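Local coordinates for peptide amidase (Stenotrophomonas maltophilia, PDB 1M22), which probably hydrolyses amides, notably the C-terminal amide group of peptides, as a member of the amidase signature family, at residues A178-G183 with V231-A236. Residues are numbered along the deposited sequence; the frame is centred on the assembly and turned at random.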
# COMPACT_ATOMS: atom_id res chain seq x y z
N ALA A 178 -7.37 -7.24 -10.96
CA ALA A 178 -8.07 -5.96 -11.00
C ALA A 178 -7.15 -4.97 -11.70
O ALA A 178 -5.98 -5.27 -11.94
CB ALA A 178 -8.37 -5.47 -9.58
N SER A 179 -7.67 -3.80 -12.05
CA SER A 179 -6.87 -2.79 -12.71
C SER A 179 -5.85 -2.21 -11.74
O SER A 179 -4.66 -2.15 -12.04
CB SER A 179 -7.76 -1.66 -13.24
OG SER A 179 -6.98 -0.56 -13.67
N VAL A 180 -6.34 -1.80 -10.57
CA VAL A 180 -5.51 -1.21 -9.53
C VAL A 180 -6.08 -1.61 -8.17
O VAL A 180 -7.16 -2.20 -8.09
CB VAL A 180 -5.49 0.33 -9.63
CG1 VAL A 180 -4.81 0.76 -10.92
CG2 VAL A 180 -6.91 0.87 -9.57
N ALA A 181 -5.37 -1.26 -7.10
CA ALA A 181 -5.83 -1.57 -5.75
C ALA A 181 -5.36 -0.52 -4.76
O ALA A 181 -4.47 0.28 -5.05
CB ALA A 181 -5.32 -2.95 -5.32
N ILE A 182 -5.98 -0.53 -3.58
CA ILE A 182 -5.63 0.39 -2.52
C ILE A 182 -5.09 -0.42 -1.34
O ILE A 182 -5.68 -1.44 -0.96
CB ILE A 182 -6.84 1.21 -2.00
CG1 ILE A 182 -7.55 1.92 -3.15
CG2 ILE A 182 -6.38 2.22 -0.96
CD1 ILE A 182 -6.70 2.93 -3.88
N GLY A 183 -3.98 0.03 -0.79
CA GLY A 183 -3.41 -0.62 0.37
C GLY A 183 -3.24 0.43 1.45
O GLY A 183 -3.67 1.58 1.26
N VAL A 231 3.58 3.18 -12.77
CA VAL A 231 3.58 4.47 -12.09
C VAL A 231 2.41 5.32 -12.58
O VAL A 231 1.79 6.02 -11.78
CB VAL A 231 4.92 5.21 -12.31
CG1 VAL A 231 4.85 6.61 -11.69
CG2 VAL A 231 6.07 4.41 -11.70
N ALA A 232 2.10 5.26 -13.87
CA ALA A 232 0.99 6.03 -14.41
C ALA A 232 -0.33 5.64 -13.74
O ALA A 232 -1.15 6.49 -13.43
CB ALA A 232 0.90 5.83 -15.92
N ASP A 233 -0.53 4.34 -13.54
CA ASP A 233 -1.75 3.86 -12.89
C ASP A 233 -1.80 4.34 -11.44
O ASP A 233 -2.85 4.76 -10.95
CB ASP A 233 -1.81 2.33 -12.92
CG ASP A 233 -2.16 1.78 -14.29
OD1 ASP A 233 -2.28 2.57 -15.25
OD2 ASP A 233 -2.33 0.54 -14.40
N ALA A 234 -0.66 4.28 -10.75
CA ALA A 234 -0.62 4.74 -9.36
C ALA A 234 -0.94 6.23 -9.28
O ALA A 234 -1.64 6.66 -8.36
CB ALA A 234 0.76 4.47 -8.77
N ALA A 235 -0.43 7.00 -10.23
CA ALA A 235 -0.67 8.44 -10.26
C ALA A 235 -2.15 8.75 -10.49
O ALA A 235 -2.69 9.68 -9.90
CB ALA A 235 0.18 9.09 -11.36
N ALA A 236 -2.80 7.96 -11.34
CA ALA A 236 -4.22 8.15 -11.61
C ALA A 236 -5.03 7.92 -10.33
O ALA A 236 -5.95 8.67 -10.02
CB ALA A 236 -4.68 7.21 -12.71
O HOH W 1 -2.08 -1.34 -12.49
O HOH W 2 -4.78 -0.97 -15.21
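A chi1 of -65° in Val180 sets CG1 anti to its own carbonyl carbon, on the helix side, where it meets CB of Asp233; the aspartate's chi1 of -75° turns CG likewise and so places the carboxylate for a water bridge. In both residues the bond from CA to CB is directed toward the other segment, and the meeting is a single methyl contact, Val180 CG1 against Asp233 CB at 3.9 Å, the two side chains running obliquely. The aspartate's second torsion is almost flat at 5°, which eclipses OD1 with its own CA and swings OD2 toward the strand side. OD2 still stays 4.3 Å from Ser179 O, and two waters fill in. Water 1 donates both its hydrogens, one to Ser179 O and the other to Asp233 OD2, each at 2.7 Å. Water 2 sits 2.7 Å from Ser179 OG, with the donor undecided, and 3.0 Å from Asp233 OD2, to which it can donate, though other acceptors may share that proton. Ser179 is thus linked to one carboxylate oxygen through two waters, one from its carbonyl and one from its hydroxyl.

In the fold, the beginning of helix 231-241 here lies against strand 180-185, an inner strand of the eleven-stranded sheet. Ala228 of strand 223-228 touches both Val180 and Asp233, and Val13 of helix 13-21 packs on Val180 while its N bonds to Asp233 OD1.

With one oxygen facing two waters and the other a peptide N-H, the buried carboxylate is fixed in rotation. Its place in the first helical turn would be expected to favour a negative charge, whereas Asp12 OD1 close to OD1 may push the other way. Strand and helix are therefore joined by one apolar touch and a polar bridge made through water.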